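Local coordinates for Lmo0305 protein (Listeria monocytogenes, PDB 3PJ0) that belongs to the beta-eliminating lyase family in the PLP-dependent aminotransferase clan and carries covalently bound pyridoxal phosphate, at residues 76-87 with 170-178. Numbering follows the deposited sequence.
Sequences QQIALRIWADRK and QGISLHLDG
Q76 faces H175 and D177 where helix 72-87 lies against strand 173-178, a central strand of the seven-stranded mixed sheet in the large domain of a fold type I PLP-dependent protein. The local axes run antiparallel at 175°. Their closest approach of 9.8 Å fits a helix layered on an alpha/beta sheet.

Followed outward from CB, Q76 places CG anti to its own carbonyl carbon and then runs extended, crossing both partners at about a right angle. Q76 CD lies 3.5 Å from H175 NE2. OE1 of Q76 accepts a hydrogen bond from H175 NE2 at 2.7 Å. The N-H...O angle of 146° shows a bent bond, though OE1 lies in the imidazole plane. NE2 of Q76 donates to D177 OD2 at 3.0 Å, meeting it from above the carboxylate plane. The amide and carboxylate planes are nearly perpendicular (86°). Because that same OD2 also hydrogen-bonds N1 of the modified residue LLP at position 208, Q76 is a second-shell residue to the cofactor, and it ties H175 to D177. ND1 of H175 hydrogen-bonds S201 OG, which fixes the ring's rotation from its other nitrogen, while A79 CB packs 3.7 Å from H175 CE1.

Farther along, S173 CB makes a CH-pi contact over the face of the five-membered ring of W83; the indole NE1 shares S201 OG with H175 ND1, hydrogen-bonding it too, and F224 stacks with the ring. At the exposed end, in one of its two conformers, K87 NZ hydrogen-bonds G171 O at 2.9 Å from above the carbonyl plane.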
# COMPACT_ATOMS: atom_id res chain seq x y z
N GLN A 76 -1.26 4.82 11.63
CA GLN A 76 -1.00 5.37 12.98
C GLN A 76 -0.31 6.73 12.97
O GLN A 76 -0.67 7.59 13.77
CB GLN A 76 -0.29 4.37 13.85
CG GLN A 76 -1.13 3.15 14.13
CD GLN A 76 -0.69 2.44 15.38
OE1 GLN A 76 -1.42 2.40 16.38
NE2 GLN A 76 0.54 1.92 15.38
N GLN A 77 0.65 6.94 12.06
CA GLN A 77 1.25 8.28 11.89
C GLN A 77 0.12 9.30 11.58
O GLN A 77 0.12 10.44 12.09
CB GLN A 77 2.21 8.28 10.73
CG GLN A 77 3.49 7.54 10.95
CD GLN A 77 4.32 7.63 9.70
OE1 GLN A 77 4.28 8.66 9.00
NE2 GLN A 77 5.09 6.56 9.40
N ILE A 78 -0.80 8.89 10.70
CA ILE A 78 -1.96 9.71 10.34
C ILE A 78 -2.88 9.98 11.53
O ILE A 78 -3.30 11.13 11.74
CB ILE A 78 -2.75 9.07 9.15
CG1 ILE A 78 -1.90 9.16 7.89
CG2 ILE A 78 -4.15 9.74 8.93
CD1 ILE A 78 -2.46 8.30 6.70
N ALA A 79 -3.16 8.96 12.35
CA ALA A 79 -4.03 9.14 13.50
C ALA A 79 -3.45 10.21 14.43
O ALA A 79 -4.17 11.13 14.85
CB ALA A 79 -4.24 7.77 14.28
N LEU A 80 -2.15 10.10 14.74
CA LEU A 80 -1.49 11.04 15.66
C LEU A 80 -1.45 12.47 15.09
O LEU A 80 -1.64 13.44 15.86
CB LEU A 80 -0.08 10.53 16.05
CG LEU A 80 -0.04 9.14 16.74
CD1 LEU A 80 1.34 8.72 17.12
CD2 LEU A 80 -1.01 9.11 17.98
N ARG A 81 -1.24 12.60 13.78
CA ARG A 81 -1.32 13.94 13.14
C ARG A 81 -2.71 14.59 13.26
O ARG A 81 -2.83 15.78 13.54
CB ARG A 81 -0.86 13.89 11.67
CG ARG A 81 -0.98 15.25 10.92
CD ARG A 81 -0.18 16.37 11.56
NE ARG A 81 -0.45 17.61 10.84
CZ ARG A 81 0.21 18.03 9.76
NH1 ARG A 81 1.25 17.36 9.28
NH2 ARG A 81 -0.18 19.16 9.17
N ILE A 82 -3.76 13.81 13.02
CA ILE A 82 -5.10 14.34 13.15
C ILE A 82 -5.32 14.86 14.57
O ILE A 82 -5.80 15.99 14.74
CB ILE A 82 -6.14 13.28 12.78
CG1 ILE A 82 -6.01 12.92 11.31
CG2 ILE A 82 -7.60 13.76 13.08
CD1 ILE A 82 -6.79 11.64 10.87
N TRP A 83 -4.97 14.08 15.60
CA TRP A 83 -5.15 14.54 16.98
C TRP A 83 -4.23 15.74 17.30
O TRP A 83 -4.65 16.62 18.00
CB TRP A 83 -4.99 13.42 18.00
CG TRP A 83 -6.00 12.32 17.88
CD1 TRP A 83 -5.74 10.99 17.78
CD2 TRP A 83 -7.42 12.45 17.78
NE1 TRP A 83 -6.90 10.29 17.64
CE2 TRP A 83 -7.95 11.15 17.63
CE3 TRP A 83 -8.31 13.55 17.81
CZ2 TRP A 83 -9.32 10.91 17.52
CZ3 TRP A 83 -9.68 13.30 17.68
CH2 TRP A 83 -10.17 12.00 17.55
N ALA A 84 -3.02 15.78 16.73
CA ALA A 84 -2.12 16.93 16.95
C ALA A 84 -2.75 18.22 16.39
O ALA A 84 -2.70 19.29 17.03
CB ALA A 84 -0.75 16.67 16.31
N ASP A 85 -3.36 18.10 15.20
CA ASP A 85 -4.06 19.23 14.60
C ASP A 85 -5.27 19.69 15.42
O ASP A 85 -5.47 20.88 15.56
CB ASP A 85 -4.50 18.91 13.18
CG ASP A 85 -3.35 18.92 12.18
OD1 ASP A 85 -2.23 19.39 12.49
OD2 ASP A 85 -3.61 18.47 11.04
N ARG A 86 -6.07 18.76 15.93
CA ARG A 86 -7.23 19.09 16.77
C ARG A 86 -6.83 19.83 18.06
O ARG A 86 -7.53 20.76 18.51
CB ARG A 86 -8.01 17.83 17.21
CG ARG A 86 -8.66 17.03 16.12
CD ARG A 86 -9.77 17.77 15.37
NE ARG A 86 -10.33 16.83 14.40
CZ ARG A 86 -11.28 15.94 14.67
NH1 ARG A 86 -11.84 15.87 15.88
NH2 ARG A 86 -11.68 15.10 13.72
N LYS A 87 -5.70 19.43 18.64
CA LYS A 87 -5.20 19.98 19.91
C LYS A 87 -4.14 21.06 19.72
O LYS A 87 -3.67 21.62 20.70
CB LYS A 87 -4.56 18.86 20.73
CG LYS A 87 -5.42 17.65 21.01
CD LYS A 87 -6.55 17.94 21.96
CE LYS A 87 -7.39 16.71 22.17
NZ LYS A 87 -8.56 17.02 23.02
N GLN A 170 -7.89 15.57 31.16
CA GLN A 170 -6.84 16.49 30.71
C GLN A 170 -6.94 16.91 29.23
O GLN A 170 -6.10 17.68 28.72
CB GLN A 170 -5.47 15.85 30.93
CG GLN A 170 -5.15 15.51 32.39
CD GLN A 170 -5.09 16.71 33.30
OE1 GLN A 170 -5.57 16.66 34.44
NE2 GLN A 170 -4.54 17.80 32.81
N GLY A 171 -7.95 16.41 28.53
CA GLY A 171 -8.11 16.72 27.10
C GLY A 171 -7.02 16.11 26.22
O GLY A 171 -6.65 16.69 25.20
N ILE A 172 -6.52 14.94 26.63
CA ILE A 172 -5.50 14.18 25.88
C ILE A 172 -6.23 13.06 25.09
O ILE A 172 -6.93 12.25 25.69
CB ILE A 172 -4.44 13.53 26.81
CG1 ILE A 172 -3.67 14.59 27.59
CG2 ILE A 172 -3.47 12.69 25.97
CD1 ILE A 172 -2.88 14.07 28.74
N SER A 173 -6.04 13.01 23.77
CA SER A 173 -6.65 11.95 22.95
C SER A 173 -5.92 10.65 23.25
O SER A 173 -4.72 10.67 23.52
CB SER A 173 -6.54 12.26 21.45
OG SER A 173 -7.21 13.46 21.09
N LEU A 174 -6.64 9.52 23.23
CA LEU A 174 -6.05 8.23 23.55
C LEU A 174 -6.23 7.36 22.32
O LEU A 174 -7.37 7.21 21.83
CB LEU A 174 -6.72 7.59 24.78
CG LEU A 174 -5.94 6.47 25.51
CD1 LEU A 174 -4.64 6.97 26.12
CD2 LEU A 174 -6.81 5.76 26.59
N HIS A 175 -5.11 6.84 21.80
CA HIS A 175 -5.06 6.02 20.59
C HIS A 175 -4.55 4.61 20.90
O HIS A 175 -3.51 4.46 21.56
CB HIS A 175 -4.12 6.63 19.51
CG HIS A 175 -3.95 5.73 18.32
ND1 HIS A 175 -4.91 5.63 17.34
CD2 HIS A 175 -2.97 4.85 17.99
CE1 HIS A 175 -4.52 4.75 16.44
NE2 HIS A 175 -3.36 4.24 16.82
N LEU A 176 -5.27 3.60 20.40
CA LEU A 176 -4.90 2.20 20.59
C LEU A 176 -4.14 1.60 19.42
O LEU A 176 -4.67 1.55 18.31
CB LEU A 176 -6.15 1.34 20.85
CG LEU A 176 -5.99 -0.19 20.93
CD1 LEU A 176 -4.97 -0.55 22.01
CD2 LEU A 176 -7.33 -0.90 21.19
N ASP A 177 -2.88 1.22 19.66
CA ASP A 177 -2.13 0.41 18.74
C ASP A 177 -2.62 -1.00 19.07
O ASP A 177 -2.17 -1.65 20.01
CB ASP A 177 -0.59 0.55 18.88
CG ASP A 177 0.16 -0.32 17.87
OD1 ASP A 177 -0.43 -1.33 17.42
OD2 ASP A 177 1.31 0.02 17.51
N GLY A 178 -3.61 -1.43 18.30
CA GLY A 178 -4.24 -2.70 18.46
C GLY A 178 -3.82 -3.70 17.41
O GLY A 178 -4.63 -4.54 16.97